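Local atomic coordinates of maltose/maltodextrin-binding protein (Thermus thermophilus, PDB entry 2GH9), a protein that binds maltotriose and probably serves as the periplasmic receptor that delivers maltodextrins for uptake into the cell. Residues A[115-120]-A[227-232]. Residues are numbered along the deposited sequence; the frame is centred on the assembly and turned at random.
Sequences VALIYN and LAMILN
Ile118 and Ile230 exchange a reciprocal pair of backbone hydrogen bonds at the middle of an antiparallel strand pair, the two inner strands of a four-stranded sheet in one lobe of this periplasmic binding protein, with strand 247-250 flanking 116-120 and strand 149-150 flanking 227-232. Ile230 N reaches Ile118 O at 2.9 Å, with an N-H...O angle of 171°. Ala116 and Asn232 form the next hydrogen-bonded pair, where Ala116 N sits 45° above the carbonyl plane of Asn232. At the other end Asn120 N bonds to Ala228 O (2.8 Å), and a water accepts from Asn120 ND2 at 2.6 Å while donating to Leu227 O, tying the amide side chain to the corner where the chain turns at Ala228. Asn120 OD1 accepts from Lys122 N, whereas Asn232, its side chain about 6 Å from a bound glucose unit, donates through ND2 to the hydroxyl oxygens (OH) of Tyr215 and Tyr240. On one face CB of Ile118 meets CG2 of Ile230 at 3.8 Å; on the reverse face, which carries Leu117, Tyr119, Met229 and Leu231, Met229 CG packs against Tyr119 CB. Both isoleucines touch Phe222 of helix 215-224, and Met229 touches helix 131-141. The first torsion of Ile118 (chi1 -48°) sets CG1 beside the backbone N, and the trans second torsion then carries CD1 along the partner strand to 3.2 Å from Asn232 O.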
ATOM      1  N   VAL A 115       0.784   6.004  -0.777  1.00 19.09           N
ATOM      2  CA  VAL A 115       1.492   6.705  -1.835  1.00 18.68           C
ATOM      3  C   VAL A 115       1.540   8.201  -1.551  1.00 19.02           C
ATOM      4  O   VAL A 115       0.763   8.758  -0.759  1.00 17.96           O
ATOM      5  CB  VAL A 115       0.898   6.432  -3.274  1.00 19.07           C
ATOM      6  CG1 VAL A 115       1.039   4.950  -3.614  1.00 18.76           C
ATOM      7  CG2 VAL A 115      -0.561   6.940  -3.404  1.00 16.61           C
ATOM      8  N   ALA A 116       2.508   8.838  -2.197  1.00 19.82           N
ATOM      9  CA  ALA A 116       2.727  10.270  -2.106  1.00 20.06           C
ATOM     10  C   ALA A 116       3.588  10.721  -3.301  1.00 20.18           C
ATOM     11  O   ALA A 116       4.153   9.904  -4.034  1.00 20.38           O
ATOM     12  CB  ALA A 116       3.438  10.627  -0.817  1.00 20.03           C
ATOM     13  N   LEU A 117       3.689  12.032  -3.453  1.00 20.80           N
ATOM     14  CA  LEU A 117       4.568  12.634  -4.419  1.00 21.57           C
ATOM     15  C   LEU A 117       5.977  12.602  -3.825  1.00 21.50           C
ATOM     16  O   LEU A 117       6.287  13.327  -2.874  1.00 22.25           O
ATOM     17  CB  LEU A 117       4.129  14.069  -4.741  1.00 20.78           C
ATOM     18  CG  LEU A 117       5.070  14.788  -5.717  1.00 21.70           C
ATOM     19  CD1 LEU A 117       4.964  14.122  -7.081  1.00 22.80           C
ATOM     20  CD2 LEU A 117       4.762  16.262  -5.775  1.00 22.02           C
ATOM     21  N   ILE A 118       6.806  11.721  -4.383  1.00 22.76           N
ATOM     22  CA  ILE A 118       8.194  11.611  -3.998  1.00 23.62           C
ATOM     23  C   ILE A 118       9.008  12.264  -5.126  1.00 24.54           C
ATOM     24  O   ILE A 118       8.932  11.864  -6.287  1.00 23.93           O
ATOM     25  CB  ILE A 118       8.614  10.166  -3.751  1.00 23.33           C
ATOM     26  CG1 ILE A 118       7.593   9.459  -2.843  1.00 24.03           C
ATOM     27  CG2 ILE A 118      10.036  10.112  -3.121  1.00 22.77           C
ATOM     28  CD1 ILE A 118       7.871   7.928  -2.648  1.00 24.47           C
ATOM     29  N   TYR A 119       9.752  13.301  -4.765  1.00 26.05           N
ATOM     30  CA  TYR A 119      10.489  14.112  -5.744  1.00 27.02           C
ATOM     31  C   TYR A 119      11.978  14.062  -5.482  1.00 27.98           C
ATOM     32  O   TYR A 119      12.412  14.177  -4.335  1.00 28.46           O
ATOM     33  CB  TYR A 119      10.024  15.587  -5.764  1.00 26.85           C
ATOM     34  CG  TYR A 119      10.060  16.340  -4.465  1.00 26.79           C
ATOM     35  CD1 TYR A 119       8.983  16.292  -3.591  1.00 27.49           C
ATOM     36  CD2 TYR A 119      11.160  17.142  -4.115  1.00 26.63           C
ATOM     37  CE1 TYR A 119       8.985  16.970  -2.418  1.00 27.30           C
ATOM     38  CE2 TYR A 119      11.177  17.827  -2.928  1.00 26.61           C
ATOM     39  CZ  TYR A 119      10.085  17.743  -2.077  1.00 27.26           C
ATOM     40  OH  TYR A 119      10.055  18.403  -0.873  1.00 27.61           O
ATOM     41  N   ASN A 120      12.732  13.883  -6.567  1.00 29.09           N
ATOM     42  CA  ASN A 120      14.185  13.859  -6.543  1.00 29.71           C
ATOM     43  C   ASN A 120      14.687  15.300  -6.545  1.00 30.41           C
ATOM     44  O   ASN A 120      14.499  16.034  -7.520  1.00 29.94           O
ATOM     45  CB  ASN A 120      14.731  13.087  -7.758  1.00 29.85           C
ATOM     46  CG  ASN A 120      16.260  12.934  -7.736  1.00 28.94           C
ATOM     47  OD1 ASN A 120      16.952  13.637  -6.991  1.00 27.75           O
ATOM     48  ND2 ASN A 120      16.780  12.018  -8.561  1.00 29.33           N
ATOM     49  N   LEU A 227      14.376  10.401 -13.255  1.00 30.87           N
ATOM     50  CA  LEU A 227      12.972  10.773 -13.020  1.00 29.86           C
ATOM     51  C   LEU A 227      12.775  11.781 -11.891  1.00 29.35           C
ATOM     52  O   LEU A 227      13.107  11.528 -10.726  1.00 29.33           O
ATOM     53  CB  LEU A 227      12.124   9.524 -12.779  1.00 30.67           C
ATOM     54  CG  LEU A 227      10.624   9.724 -12.474  1.00 30.16           C
ATOM     55  CD1 LEU A 227       9.872  10.389 -13.618  1.00 30.15           C
ATOM     56  CD2 LEU A 227      10.000   8.393 -12.095  1.00 28.87           C
ATOM     57  N   ALA A 228      12.206  12.927 -12.257  1.00 27.56           N
ATOM     58  CA  ALA A 228      12.005  14.029 -11.351  1.00 27.41           C
ATOM     59  C   ALA A 228      11.037  13.707 -10.203  1.00 26.45           C
ATOM     60  O   ALA A 228      11.327  13.972  -9.039  1.00 25.44           O
ATOM     61  CB  ALA A 228      11.475  15.255 -12.148  1.00 27.36           C
ATOM     62  N   MET A 229       9.882  13.167 -10.570  1.00 26.62           N
ATOM     63  CA  MET A 229       8.781  12.930  -9.636  1.00 26.04           C
ATOM     64  C   MET A 229       8.140  11.563  -9.878  1.00 25.35           C
ATOM     65  O   MET A 229       7.947  11.137 -11.016  1.00 26.18           O
ATOM     66  CB  MET A 229       7.729  14.044  -9.766  1.00 26.38           C
ATOM     67  CG  MET A 229       8.194  15.373  -9.214  1.00 25.85           C
ATOM     68  SD  MET A 229       7.188  16.847  -9.506  1.00 25.21           S
ATOM     69  CE  MET A 229       7.466  17.124 -11.266  1.00 23.84           C
ATOM     70  N   ILE A 230       7.820  10.871  -8.786  1.00 24.36           N
ATOM     71  CA  ILE A 230       7.074   9.626  -8.845  1.00 23.28           C
ATOM     72  C   ILE A 230       5.931   9.659  -7.821  1.00 22.05           C
ATOM     73  O   ILE A 230       6.034  10.288  -6.794  1.00 22.39           O
ATOM     74  CB  ILE A 230       8.011   8.406  -8.579  1.00 23.80           C
ATOM     75  CG1 ILE A 230       7.358   7.095  -9.016  1.00 22.29           C
ATOM     76  CG2 ILE A 230       8.480   8.385  -7.109  1.00 21.90           C
ATOM     77  CD1 ILE A 230       8.271   5.838  -8.828  1.00 22.63           C
ATOM     78  N   LEU A 231       4.847   8.985  -8.135  1.00 22.06           N
ATOM     79  CA  LEU A 231       3.798   8.694  -7.184  1.00 21.58           C
ATOM     80  C   LEU A 231       4.104   7.273  -6.690  1.00 21.20           C
ATOM     81  O   LEU A 231       3.944   6.297  -7.429  1.00 22.45           O
ATOM     82  CB  LEU A 231       2.427   8.776  -7.850  1.00 21.59           C
ATOM     83  CG  LEU A 231       1.208   8.563  -6.952  1.00 21.70           C
ATOM     84  CD1 LEU A 231       1.099   9.602  -5.809  1.00 21.49           C
ATOM     85  CD2 LEU A 231      -0.069   8.538  -7.774  1.00 22.61           C
ATOM     86  N   ASN A 232       4.588   7.175  -5.453  1.00 20.32           N
ATOM     87  CA  ASN A 232       4.934   5.887  -4.843  1.00 19.79           C
ATOM     88  C   ASN A 232       4.915   6.006  -3.302  1.00 18.81           C
ATOM     89  O   ASN A 232       4.784   7.094  -2.761  1.00 17.70           O
ATOM     90  CB  ASN A 232       6.319   5.445  -5.335  1.00 19.51           C
ATOM     91  CG  ASN A 232       6.512   3.938  -5.289  1.00 20.73           C
ATOM     92  OD1 ASN A 232       5.594   3.179  -4.945  1.00 17.88           O
ATOM     93  ND2 ASN A 232       7.706   3.488  -5.685  1.00 20.13           N
TER
HETATM   94  O   HOH W   1      15.372  10.338  -9.913  1.00 27.23           O